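Local coordinates for protein terminase large subunit (Thermus phage G20c, PDB 5M1P) that cuts the viral genome to begin and end packaging and, as an ATP-driven motor, translocates it into empty capsids, at residues A[69-72]-A[73-77]; A[105-109]-A[110-114]; A[122-125]-A[126-130]. One frame throughout, in Å; residues are numbered along the deposited sequence.

Interaction 1: A[69-72]-A[73-77]; sequences NGAT and WSDQV
T72 is the N-cap residue of helix 73-86, which W73 opens, directly after the loop that leaves strand 61-69. W73 itself touches this loop little: the indole turns away to rest on A102 and I103 of helix 101-109 and gives its NE1 proton to the backbone oxygen of K45. D75 carries the capping bond. Its backbone N-H points at the hydroxyl of T72, N to OG1 3.0 Å with an angle of 154° at the hydrogen. The threonine can do this because chi1 of 66° places OG1 between its own N and carbonyl carbon, facing the amide of D75. The D75 side chain, with CG anti to N, swings back toward the loop, where OD2 takes a proton from a water that in turn accepts from T72 N; the same OD2 sits 3.7 Å from A71 CB. Q76 then grips the loop twice. Its backbone N gives the first regular helical bond to T72 O (2.9 Å), while its side-chain amide, whose OE1 accepts from G44 N, reaches further back along the chain. There NE2 donates to A71 O at 3.1 Å, the acceptor lying in the plane of the glutamine amide but the donor standing 42° above the plane of the A71 carbonyl.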
loop_
_atom_site.group_PDB
_atom_site.type_symbol
_atom_site.label_atom_id
_atom_site.label_comp_id
_atom_site.label_asym_id
_atom_site.label_seq_id
_atom_site.Cartn_x
_atom_site.Cartn_y
_atom_site.Cartn_z
ATOM N N ASN A 69 -8.579 10.597 -2.740
ATOM C CA ASN A 69 -8.412 11.529 -1.641
ATOM C C ASN A 69 -9.715 12.254 -1.415
ATOM O O ASN A 69 -10.588 12.304 -2.276
ATOM C CB ASN A 69 -7.219 12.483 -1.837
ATOM C CG ASN A 69 -7.525 13.658 -2.749
ATOM O OD1 ASN A 69 -8.275 13.528 -3.719
ATOM N ND2 ASN A 69 -6.937 14.819 -2.445
ATOM N N GLY A 70 -9.833 12.793 -0.214
ATOM C CA GLY A 70 -11.041 13.463 0.199
ATOM C C GLY A 70 -12.228 12.575 0.517
ATOM O O GLY A 70 -13.308 13.099 0.754
ATOM N N ALA A 71 -12.050 11.252 0.521
ATOM C CA ALA A 71 -13.115 10.333 0.939
ATOM C C ALA A 71 -13.288 10.481 2.445
ATOM O O ALA A 71 -12.303 10.610 3.169
ATOM C CB ALA A 71 -12.754 8.901 0.584
ATOM N N THR A 72 -14.529 10.460 2.925
ATOM C CA THR A 72 -14.764 10.563 4.374
ATOM C C THR A 72 -14.141 9.341 5.045
ATOM O O THR A 72 -13.970 8.289 4.420
ATOM C CB THR A 72 -16.257 10.633 4.758
ATOM O OG1 THR A 72 -16.892 9.392 4.438
ATOM C CG2 THR A 72 -16.987 11.780 4.058
ATOM N N TRP A 73 -13.814 9.468 6.321
ATOM C CA TRP A 73 -13.241 8.346 7.056
ATOM C C TRP A 73 -14.141 7.121 7.004
ATOM O O TRP A 73 -13.657 6.010 6.772
ATOM C CB TRP A 73 -12.976 8.712 8.513
ATOM C CG TRP A 73 -11.842 9.683 8.696
ATOM C CD1 TRP A 73 -10.764 9.867 7.874
ATOM C CD2 TRP A 73 -11.669 10.578 9.788
ATOM N NE1 TRP A 73 -9.935 10.825 8.387
ATOM C CE2 TRP A 73 -10.467 11.282 9.562
ATOM C CE3 TRP A 73 -12.416 10.861 10.932
ATOM C CZ2 TRP A 73 -9.993 12.261 10.439
ATOM C CZ3 TRP A 73 -11.941 11.835 11.812
ATOM C CH2 TRP A 73 -10.738 12.520 11.555
ATOM N N SER A 74 -15.444 7.324 7.200
ATOM C CA SER A 74 -16.383 6.207 7.134
ATOM C C SER A 74 -16.422 5.577 5.740
ATOM O O SER A 74 -16.496 4.348 5.613
ATOM C CB SER A 74 -17.784 6.632 7.575
ATOM O OG SER A 74 -18.574 5.491 7.841
ATOM N N ASP A 75 -16.372 6.410 4.700
ATOM C CA ASP A 75 -16.317 5.906 3.322
ATOM C C ASP A 75 -15.044 5.095 3.070
ATOM O O ASP A 75 -15.090 4.055 2.406
ATOM C CB ASP A 75 -16.446 7.060 2.323
ATOM C CG ASP A 75 -16.557 6.596 0.885
ATOM O OD1 ASP A 75 -17.151 5.522 0.634
ATOM O OD2 ASP A 75 -16.064 7.333 0.010
ATOM N N GLN A 76 -13.915 5.542 3.606
ATOM C CA GLN A 76 -12.674 4.756 3.483
ATOM C C GLN A 76 -12.823 3.363 4.077
ATOM O O GLN A 76 -12.431 2.370 3.458
ATOM C CB GLN A 76 -11.507 5.482 4.129
ATOM C CG GLN A 76 -11.118 6.746 3.395
ATOM C CD GLN A 76 -9.975 7.441 4.070
ATOM O OE1 GLN A 76 -8.986 6.802 4.431
ATOM N NE2 GLN A 76 -10.102 8.751 4.268
ATOM N N VAL A 77 -13.412 3.294 5.267
ATOM C CA VAL A 77 -13.657 2.013 5.925
ATOM C C VAL A 77 -14.665 1.169 5.129
ATOM O O VAL A 77 -14.472 -0.040 4.973
ATOM C CB VAL A 77 -14.082 2.192 7.399
ATOM C CG1 VAL A 77 -14.498 0.859 8.004
ATOM C CG2 VAL A 77 -12.935 2.788 8.209
HETATM O O HOH W 1 -16.516 10.013 0.778
#

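Interaction 2: A[105-109]-A[110-114]; sequences EELDA and QGINY
Y114 reaches back to the last turn of helix 101-109 and gives its hydroxyl proton to D108, OH to OD1 2.6 Å. That oxygen is met on its syn side, 32° out of the carboxylate plane, at the edge of the phenol ring. A water completes the link by donating both to D108 OD2 and to the tyrosine OH, so the hydroxyl both donates and accepts. Tyrosine chi1 of 80° turns the ring over L107: CD1 sits above the ring centre and CB makes a CH-pi contact nearer CE1, 4.1 Å from the centroid. L107 CD2 packs against I112 CG1.

Three of the last carbonyls are satisfied. E106 O accepts from Q110 N, the closing helical bond at 2.9 Å. L107 O is held twice, by I112 N (3.0 Å) and by a water that also donates to I112 O. D108 O receives G111 N at 3.1 Å, with the donor well above the carbonyl plane. I112 packs on V77 of helix 73-86, and N113 is hydrogen-bonded to V92 of strand 91-94. With G111 at positive phi (66°) and two bonds returning to the last turn, the helix ends in a Schellman motif that leads into edge strand 114-116.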
loop_
_atom_site.group_PDB
_atom_site.type_symbol
_atom_site.label_atom_id
_atom_site.label_comp_id
_atom_site.label_asym_id
_atom_site.label_seq_id
_atom_site.Cartn_x
_atom_site.Cartn_y
_atom_site.Cartn_z
ATOM N N GLU A 105 -12.185 2.871 15.800
ATOM C CA GLU A 105 -13.484 2.375 16.257
ATOM C C GLU A 105 -14.306 1.773 15.117
ATOM O O GLU A 105 -14.978 0.765 15.320
ATOM C CB GLU A 105 -14.281 3.488 16.946
ATOM C CG GLU A 105 -13.705 3.894 18.297
ATOM C CD GLU A 105 -14.184 5.252 18.774
ATOM O OE1 GLU A 105 -13.497 5.851 19.629
ATOM O OE2 GLU A 105 -15.241 5.726 18.298
ATOM N N GLU A 106 -14.240 2.389 13.932
ATOM C CA GLU A 106 -14.999 1.934 12.766
ATOM C C GLU A 106 -14.502 0.594 12.229
ATOM O O GLU A 106 -15.302 -0.228 11.818
ATOM C CB GLU A 106 -14.987 2.984 11.645
ATOM C CG GLU A 106 -15.986 4.114 11.864
ATOM C CD GLU A 106 -15.658 5.403 11.120
ATOM O OE1 GLU A 106 -14.891 5.385 10.130
ATOM O OE2 GLU A 106 -16.190 6.457 11.529
ATOM N N LEU A 107 -13.191 0.370 12.241
ATOM C CA LEU A 107 -12.636 -0.935 11.843
ATOM C C LEU A 107 -13.211 -2.055 12.706
ATOM O O LEU A 107 -13.592 -3.092 12.186
ATOM C CB LEU A 107 -11.102 -0.950 11.903
ATOM C CG LEU A 107 -10.359 -0.115 10.852
ATOM C CD1 LEU A 107 -8.888 -0.018 11.220
ATOM C CD2 LEU A 107 -10.522 -0.697 9.457
ATOM N N ASP A 108 -13.282 -1.829 14.018
ATOM C CA ASP A 108 -13.845 -2.809 14.945
ATOM C C ASP A 108 -15.372 -2.879 14.836
ATOM O O ASP A 108 -15.927 -3.973 14.694
ATOM C CB ASP A 108 -13.393 -2.522 16.383
ATOM C CG ASP A 108 -11.896 -2.700 16.571
ATOM O OD1 ASP A 108 -11.310 -3.596 15.924
ATOM O OD2 ASP A 108 -11.295 -1.931 17.356
ATOM N N ALA A 109 -16.040 -1.727 14.845
ATOM C CA ALA A 109 -17.504 -1.677 14.757
ATOM C C ALA A 109 -18.060 -2.309 13.475
ATOM O O ALA A 109 -19.103 -2.969 13.503
ATOM C CB ALA A 109 -18.005 -0.250 14.917
ATOM N N GLN A 110 -17.334 -2.154 12.371
ATOM C CA GLN A 110 -17.762 -2.701 11.081
ATOM C C GLN A 110 -17.304 -4.141 10.841
ATOM O O GLN A 110 -17.577 -4.705 9.787
ATOM C CB GLN A 110 -17.306 -1.775 9.950
ATOM C CG GLN A 110 -17.958 -0.401 10.012
ATOM C CD GLN A 110 -19.457 -0.482 9.768
ATOM O OE1 GLN A 110 -19.885 -0.975 8.727
ATOM N NE2 GLN A 110 -20.262 -0.018 10.736
ATOM N N GLY A 111 -16.605 -4.730 11.808
ATOM C CA GLY A 111 -16.175 -6.125 11.708
ATOM C C GLY A 111 -15.159 -6.375 10.607
ATOM O O GLY A 111 -15.144 -7.451 10.010
ATOM N N ILE A 112 -14.306 -5.385 10.342
ATOM C CA ILE A 112 -13.300 -5.518 9.289
ATOM C C ILE A 112 -12.302 -6.582 9.734
ATOM O O ILE A 112 -11.912 -6.631 10.898
ATOM C CB ILE A 112 -12.550 -4.199 8.995
ATOM C CG1 ILE A 112 -13.526 -3.045 8.693
ATOM C CG2 ILE A 112 -11.548 -4.397 7.856
ATOM C CD1 ILE A 112 -14.442 -3.268 7.511
ATOM N N ASN A 113 -11.937 -7.463 8.806
ATOM C CA ASN A 113 -10.881 -8.433 9.031
ATOM C C ASN A 113 -9.560 -7.679 8.880
ATOM O O ASN A 113 -9.192 -7.345 7.771
ATOM C CB ASN A 113 -11.023 -9.545 7.990
ATOM C CG ASN A 113 -10.078 -10.699 8.209
ATOM O OD1 ASN A 113 -9.479 -10.850 9.270
ATOM N ND2 ASN A 113 -9.950 -11.540 7.187
ATOM N N TYR A 114 -8.893 -7.347 9.988
ATOM C CA TYR A 114 -7.643 -6.575 9.914
ATOM C C TYR A 114 -6.635 -6.929 10.990
ATOM O O TYR A 114 -7.017 -7.437 12.057
ATOM C CB TYR A 114 -7.907 -5.054 9.941
ATOM C CG TYR A 114 -8.160 -4.493 11.315
ATOM C CD1 TYR A 114 -9.419 -4.581 11.895
ATOM C CD2 TYR A 114 -7.144 -3.868 12.042
ATOM C CE1 TYR A 114 -9.669 -4.083 13.160
ATOM C CE2 TYR A 114 -7.383 -3.362 13.309
ATOM C CZ TYR A 114 -8.646 -3.467 13.856
ATOM O OH TYR A 114 -8.891 -2.977 15.106
HETATM O O HOH W 2 -13.014 -5.888 13.170
HETATM O O HOH W 3 -9.265 -0.677 16.016
#

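Interaction 3: A[122-125]-A[126-130]; sequences SSVK and EQLIS
E126 folds its side chain back over the first turn of helix 122-137, beside S122. Four main-chain hydrogen bonds join the two segments, from the amides of E126, Q127, L128 and I129 to the carbonyls of S122, S123, V124 and K125 in that order, each four places earlier. E126 N to S122 O measures 2.8 Å, and the bond from L128 N to V124 O is almost straight, 172° at the hydrogen.

Among the polar side chains, E126 has CG beside its own N (chi1 -74°), and this lays the carboxylate carbon CD 3.1 Å from S122 O. OE2 also lies close to S122 O without a bond, as both are acceptors, and touches S122 CB; the same side chain meets Q166 and M168 of strand 166-170.

Apolar contacts follow the i to i+4 spacing. V124 CG1 meets L128 CD1 at 4.2 Å. The aliphatic part of K125 runs alongside I129, both pointing the same way, with CG 4.2 Å from CG1. K125, L128 and I129 continue onto M180, A183 and V179 of helix 177-186. The arrangement is that of an amphipathic alpha-helix, its inner side packed on a neighbouring helix of the RNase H-like nuclease domain.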
loop_
_atom_site.group_PDB
_atom_site.type_symbol
_atom_site.label_atom_id
_atom_site.label_comp_id
_atom_site.label_asym_id
_atom_site.label_seq_id
_atom_site.Cartn_x
_atom_site.Cartn_y
_atom_site.Cartn_z
ATOM N N SER A 122 10.628 5.639 11.956
ATOM C CA SER A 122 11.475 5.436 10.795
ATOM C C SER A 122 11.991 3.996 10.743
ATOM O O SER A 122 12.124 3.440 9.656
ATOM C CB SER A 122 12.629 6.435 10.806
ATOM O OG SER A 122 13.443 6.252 11.946
ATOM N N SER A 123 12.232 3.380 11.906
ATOM C CA SER A 123 12.671 1.975 11.975
ATOM C C SER A 123 11.648 0.996 11.385
ATOM O O SER A 123 11.999 0.096 10.614
ATOM C CB SER A 123 12.981 1.570 13.422
ATOM O OG SER A 123 13.469 0.245 13.479
ATOM N N VAL A 124 10.385 1.169 11.760
ATOM C CA VAL A 124 9.301 0.329 11.225
ATOM C C VAL A 124 9.165 0.550 9.720
ATOM O O VAL A 124 9.028 -0.403 8.942
ATOM C CB VAL A 124 7.962 0.633 11.931
ATOM C CG1 VAL A 124 6.789 -0.053 11.234
ATOM C CG2 VAL A 124 8.037 0.199 13.387
ATOM N N LYS A 125 9.196 1.812 9.316
ATOM C CA LYS A 125 9.103 2.163 7.900
ATOM C C LYS A 125 10.229 1.508 7.109
ATOM O O LYS A 125 9.988 0.971 6.027
ATOM C CB LYS A 125 9.139 3.681 7.724
ATOM C CG LYS A 125 8.991 4.160 6.287
ATOM C CD LYS A 125 8.737 5.654 6.231
ATOM C CE LYS A 125 7.283 5.985 6.521
ATOM N NZ LYS A 125 7.033 7.446 6.551
ATOM N N GLU A 126 11.443 1.533 7.651
ATOM C CA GLU A 126 12.599 0.977 6.938
ATOM C C GLU A 126 12.500 -0.533 6.770
ATOM O O GLU A 126 12.878 -1.056 5.727
ATOM C CB GLU A 126 13.906 1.407 7.613
ATOM C CG GLU A 126 14.243 2.866 7.335
ATOM C CD GLU A 126 15.023 3.557 8.445
ATOM O OE1 GLU A 126 15.761 2.891 9.207
ATOM O OE2 GLU A 126 14.882 4.791 8.546
ATOM N N GLN A 127 11.937 -1.216 7.759
ATOM C CA GLN A 127 11.735 -2.656 7.673
ATOM C C GLN A 127 10.726 -3.026 6.573
ATOM O O GLN A 127 10.957 -3.930 5.771
ATOM C CB GLN A 127 11.258 -3.178 9.023
ATOM C CG GLN A 127 11.337 -4.683 9.168
ATOM C CD GLN A 127 11.339 -5.120 10.616
ATOM O OE1 GLN A 127 12.092 -6.016 11.002
ATOM N NE2 GLN A 127 10.511 -4.476 11.433
ATOM N N LEU A 128 9.613 -2.294 6.543
ATOM C CA LEU A 128 8.592 -2.438 5.494
ATOM C C LEU A 128 9.142 -2.158 4.102
ATOM O O LEU A 128 8.952 -2.944 3.161
ATOM C CB LEU A 128 7.417 -1.492 5.768
ATOM C CG LEU A 128 6.499 -1.882 6.920
ATOM C CD1 LEU A 128 5.562 -0.741 7.268
ATOM C CD2 LEU A 128 5.711 -3.138 6.565
ATOM N N ILE A 129 9.827 -1.036 3.966
ATOM C CA ILE A 129 10.357 -0.629 2.665
ATOM C C ILE A 129 11.484 -1.543 2.176
ATOM O O ILE A 129 11.508 -1.914 1.001
ATOM C CB ILE A 129 10.819 0.839 2.694
ATOM C CG1 ILE A 129 9.616 1.780 2.896
ATOM C CG2 ILE A 129 11.606 1.188 1.434
ATOM C CD1 ILE A 129 8.598 1.823 1.770
ATOM N N SER A 130 12.408 -1.900 3.062
ATOM C CA SER A 130 13.493 -2.804 2.686
ATOM C C SER A 130 12.942 -4.158 2.227
ATOM O O SER A 130 13.439 -4.718 1.257
ATOM C CB SER A 130 14.508 -2.976 3.817
ATOM O OG SER A 130 13.935 -3.574 4.954
#

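Interactions 1 and 2 adjoin, their centres 14 Å apart: the starting turn of helix 73-86 lies against the end of helix 101-109. E106 OE1 approaches S74 CA (3.4 Å), and V77 CG1 packs on I112 CG1 at 4.1 Å. Interaction 3 stands apart, about 16 Å from interaction 1 and 14 Å from interaction 2 by nearest atoms. Interactions 1 and 3 lie near the calcium site of D42 and D177: the Q76 side chain comes within about 7 Å of the ion and that of K125 within about 10 Å, while L128 is about 7 Å from D95, a probable magnesium ligand. Interaction 2 is further off, the L107 side chain about 13 Å from the ion.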